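PDB 7BXD: GDSL-like protein from Collinsella aerofaciens ATCC 25986, which probably cleaves acyl esters as a GDSL-type (SGNH) hydrolase. Local coordinates for residues P208-R211 and E212-P216; G225-R228 and L229-I233. All coordinates share one frame; numbering follows the deposited sequence.

Contact 1 is the short helix 208-213 with its C-terminal exit, and contact 2 is part of helix 223-240, the next helix along the chain. Their centres are about 14 Å apart, yet they touch. Tyr214 OH and Arg228 NH1 lie 3.1 Å apart in a probable hydrogen bond, and Tyr214 CD1 packs 3.6 Å from Gly225 CA. The His210 ring also meets the guanidinium of Arg228, CE1 to NH2 at 3.9 Å. The loop between the two contacts carries an Asp-x-x-His sequence, which in SGNH hydrolases usually supplies the acid and base of the catalytic triad; the two helices flank this loop in the chain, and it is likely to play the same part here.

Contact 1: P208-R211 and E212-P216; sequences PEHR and ELYMP
Tyr214 turns one edge of its ring onto the face of His210, one helical turn earlier, in a T-shaped pair with ring centroids 5.2 Å apart and planes at 72°. The touching edge is CD2 and CE2: Tyr214 CD2 stands 3.7 Å from His210 CD2, over the rim of the imidazole rather than its middle. His210 carries CG anti to its carbonyl carbon (chi1 -76°), and Tyr214 makes the same choice, which brings the two rings together on one side of the helix end. Leu213 CB covers the centre of one tyrosine face, and the imidazole is further fixed by a hydrogen bond between its ND1 and Ser204 N.

Beneath the rings the helix runs out. Glu212 N and Leu213 N still make ordinary i to i+4 bonds to Pro208 O and Glu209 O. His210 O then takes two donors, Tyr214 N at 2.8 Å and Met215 N at 2.9 Å, the second an i+5 bond that marks the widened last turn. Arg211 O gets a weak bond from Met215 N and a CA-H...O contact from Pro216 CA at 3.3 Å.

Arg211 holds CG anti to its backbone N (chi1 -176°), which sets CG 3.2 Å from Met215 O; from there the chain runs extended to NE. Pro216 O sits 3.1 Å above the guanidinium plane, toward its rim, at angles too poor for a hydrogen bond to NE or NH2.

Met215 is the buried residue of the turn, its side chain packed on Ile203, Pro205 and Tyr221. Tyr214 rests on Ala224 of helix 223-240, and Leu213 O is hydrogen-bonded by Ser222 OG, which ties the end of helix 208-213 to the start of that last helix; both helices follow the edge strand 194-195 in the chain.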
# COMPACT_ATOMS: atom_id res chain seq x y z
N PRO A 208 18.03 -6.64 -12.60
CA PRO A 208 19.13 -5.82 -12.05
C PRO A 208 19.06 -4.36 -12.45
O PRO A 208 19.41 -3.49 -11.65
CB PRO A 208 20.39 -6.49 -12.61
CG PRO A 208 19.99 -7.81 -13.09
CD PRO A 208 18.52 -7.83 -13.33
N GLU A 209 18.63 -4.08 -13.68
CA GLU A 209 18.59 -2.69 -14.12
C GLU A 209 17.53 -1.91 -13.37
O GLU A 209 17.72 -0.71 -13.11
CB GLU A 209 18.31 -2.62 -15.62
CG GLU A 209 19.39 -3.23 -16.48
CD GLU A 209 19.40 -4.74 -16.52
OE1 GLU A 209 18.41 -5.41 -16.10
OE2 GLU A 209 20.44 -5.28 -17.03
N HIS A 210 16.42 -2.57 -13.00
CA HIS A 210 15.41 -1.88 -12.21
C HIS A 210 15.86 -1.70 -10.77
O HIS A 210 15.52 -0.68 -10.15
CB HIS A 210 14.04 -2.57 -12.28
CG HIS A 210 13.33 -2.34 -13.57
ND1 HIS A 210 12.03 -2.75 -13.79
CD2 HIS A 210 13.76 -1.75 -14.72
CE1 HIS A 210 11.68 -2.36 -15.01
NE2 HIS A 210 12.71 -1.77 -15.59
N ARG A 211 16.61 -2.65 -10.21
CA ARG A 211 17.22 -2.38 -8.91
C ARG A 211 18.09 -1.13 -8.98
O ARG A 211 17.98 -0.24 -8.13
CB ARG A 211 18.04 -3.58 -8.42
CG ARG A 211 18.62 -3.41 -7.02
CD ARG A 211 19.59 -4.53 -6.66
NE ARG A 211 20.17 -4.39 -5.31
CZ ARG A 211 19.57 -4.83 -4.20
NH1 ARG A 211 18.41 -5.45 -4.32
NH2 ARG A 211 20.14 -4.70 -3.01
N GLU A 212 18.95 -1.06 -9.99
CA GLU A 212 19.89 0.06 -10.09
C GLU A 212 19.17 1.39 -10.25
O GLU A 212 19.51 2.37 -9.57
CB GLU A 212 20.82 -0.17 -11.27
CG GLU A 212 21.86 0.92 -11.43
CD GLU A 212 22.72 0.71 -12.66
OE1 GLU A 212 22.91 -0.47 -13.05
OE2 GLU A 212 23.24 1.71 -13.22
N LEU A 213 18.19 1.46 -11.15
CA LEU A 213 17.54 2.73 -11.46
C LEU A 213 16.42 3.08 -10.49
O LEU A 213 16.21 4.27 -10.20
CB LEU A 213 16.94 2.72 -12.86
CG LEU A 213 17.96 2.60 -14.00
CD1 LEU A 213 17.23 2.56 -15.35
CD2 LEU A 213 19.08 3.70 -13.96
N TYR A 214 15.63 2.08 -10.06
CA TYR A 214 14.32 2.34 -9.48
C TYR A 214 14.14 1.79 -8.06
O TYR A 214 13.29 2.33 -7.34
CB TYR A 214 13.24 1.72 -10.37
CG TYR A 214 13.20 2.28 -11.78
CD1 TYR A 214 13.17 3.67 -12.02
CD2 TYR A 214 13.17 1.42 -12.88
CE1 TYR A 214 13.08 4.17 -13.31
CE2 TYR A 214 13.10 1.90 -14.18
CZ TYR A 214 13.05 3.28 -14.39
OH TYR A 214 12.93 3.72 -15.70
N MET A 215 14.83 0.71 -7.67
CA MET A 215 14.58 0.02 -6.40
C MET A 215 15.91 -0.39 -5.77
O MET A 215 16.27 -1.57 -5.76
CB MET A 215 13.68 -1.23 -6.58
CG MET A 215 12.31 -0.91 -7.12
SD MET A 215 11.24 -2.35 -7.24
CE MET A 215 10.93 -2.68 -5.49
N PRO A 216 16.65 0.57 -5.21
CA PRO A 216 18.06 0.31 -4.88
C PRO A 216 18.26 -0.81 -3.89
O PRO A 216 19.30 -1.49 -3.97
CB PRO A 216 18.55 1.65 -4.32
CG PRO A 216 17.64 2.68 -4.91
CD PRO A 216 16.31 2.00 -5.11

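Contact 2: G225-R228 and L229-I233; sequences GYER and LAHRI
Residues 225-228 and 229-233 form one unbroken run of alpha-helix within the C-terminal helix 223-240 of the SGNH-hydrolase alpha/beta fold. Four i to i+4 bonds join the two segments: Leu229 N to Gly225 O is the shortest at 2.8 Å, Ala230 N follows at 2.9 Å from Tyr226 O, and the next two, His231 N to Glu227 O and Arg232 N to Arg228 O, are longer.

Ala230 is on the buried side, against His57 and Leu61 of helix 55-61, and Tyr226 OH bonds to Asp42 O. Arg232 NE reaches Gln200 O.

On the more exposed side Glu227 and His231 pair one turn apart. A turn about the CB-CG bond of Glu227 (chi2 -97°) swings its carboxylate toward the next turn, where OE2 meets His231 NE2 at 3.1 Å. The bond is weak, with 122° at the hydrogen, and the carboxylate and ring planes are 51° apart. With an alanine here, His231 NE2 would probably be left without its carboxylate mate and the imidazole freer to turn. The imidazole also meets the backbone: Glu227 O lies at its edge, in the ring plane, 3.1 Å from His231 CD2.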
# COMPACT_ATOMS: atom_id res chain seq x y z
N GLY A 225 12.29 5.84 -9.30
CA GLY A 225 11.33 4.75 -9.14
C GLY A 225 9.97 5.25 -8.70
O GLY A 225 8.94 4.80 -9.20
N TYR A 226 9.94 6.21 -7.76
CA TYR A 226 8.66 6.74 -7.31
C TYR A 226 7.98 7.54 -8.40
O TYR A 226 6.74 7.51 -8.50
CB TYR A 226 8.85 7.62 -6.05
CG TYR A 226 8.99 6.83 -4.77
CD1 TYR A 226 7.97 5.97 -4.37
CD2 TYR A 226 10.09 7.00 -3.93
CE1 TYR A 226 8.07 5.21 -3.22
CE2 TYR A 226 10.20 6.27 -2.76
CZ TYR A 226 9.19 5.36 -2.40
OH TYR A 226 9.29 4.59 -1.26
N GLU A 227 8.75 8.25 -9.24
CA GLU A 227 8.13 8.95 -10.36
C GLU A 227 7.49 7.96 -11.33
O GLU A 227 6.36 8.18 -11.80
CB GLU A 227 9.18 9.84 -11.05
CG GLU A 227 8.56 10.80 -12.10
CD GLU A 227 8.62 10.30 -13.55
OE1 GLU A 227 9.02 9.14 -13.81
OE2 GLU A 227 8.22 11.07 -14.45
N ARG A 228 8.21 6.88 -11.65
CA ARG A 228 7.64 5.87 -12.55
C ARG A 228 6.42 5.22 -11.93
O ARG A 228 5.39 5.05 -12.60
CB ARG A 228 8.74 4.85 -12.87
CG ARG A 228 8.26 3.72 -13.77
CD ARG A 228 9.44 2.91 -14.26
NE ARG A 228 8.99 1.74 -15.00
CZ ARG A 228 9.59 1.21 -16.05
NH1 ARG A 228 10.62 1.82 -16.63
NH2 ARG A 228 9.12 0.08 -16.57
N LEU A 229 6.49 4.89 -10.64
CA LEU A 229 5.33 4.30 -9.97
C LEU A 229 4.13 5.25 -10.02
O LEU A 229 3.00 4.80 -10.19
CB LEU A 229 5.69 3.94 -8.53
CG LEU A 229 4.78 2.94 -7.83
CD1 LEU A 229 4.92 1.55 -8.46
CD2 LEU A 229 5.14 2.88 -6.36
N ALA A 230 4.37 6.55 -9.85
CA ALA A 230 3.27 7.51 -9.91
C ALA A 230 2.53 7.44 -11.24
O ALA A 230 1.31 7.57 -11.30
CB ALA A 230 3.77 8.93 -9.69
N HIS A 231 3.26 7.27 -12.35
CA HIS A 231 2.59 7.17 -13.64
C HIS A 231 1.71 5.93 -13.70
O HIS A 231 0.57 5.99 -14.22
CB HIS A 231 3.63 7.17 -14.75
CG HIS A 231 4.18 8.54 -15.05
ND1 HIS A 231 3.85 9.26 -16.18
CD2 HIS A 231 5.01 9.34 -14.34
CE1 HIS A 231 4.47 10.43 -16.17
NE2 HIS A 231 5.19 10.50 -15.06
N ARG A 232 2.21 4.80 -13.21
CA ARG A 232 1.40 3.57 -13.22
C ARG A 232 0.16 3.72 -12.34
O ARG A 232 -0.93 3.26 -12.70
CB ARG A 232 2.25 2.38 -12.77
CG ARG A 232 1.48 1.05 -12.70
CD ARG A 232 1.11 0.56 -14.08
NE ARG A 232 0.23 -0.61 -14.08
CZ ARG A 232 -1.10 -0.56 -14.04
NH1 ARG A 232 -1.72 0.60 -13.95
NH2 ARG A 232 -1.82 -1.70 -14.11
N ILE A 233 0.32 4.36 -11.17
CA ILE A 233 -0.79 4.57 -10.26
C ILE A 233 -1.82 5.51 -10.88
O ILE A 233 -3.02 5.28 -10.78
CB ILE A 233 -0.27 5.07 -8.90
CG1 ILE A 233 0.52 3.98 -8.19
CG2 ILE A 233 -1.40 5.62 -8.05
CD1 ILE A 233 1.37 4.47 -7.02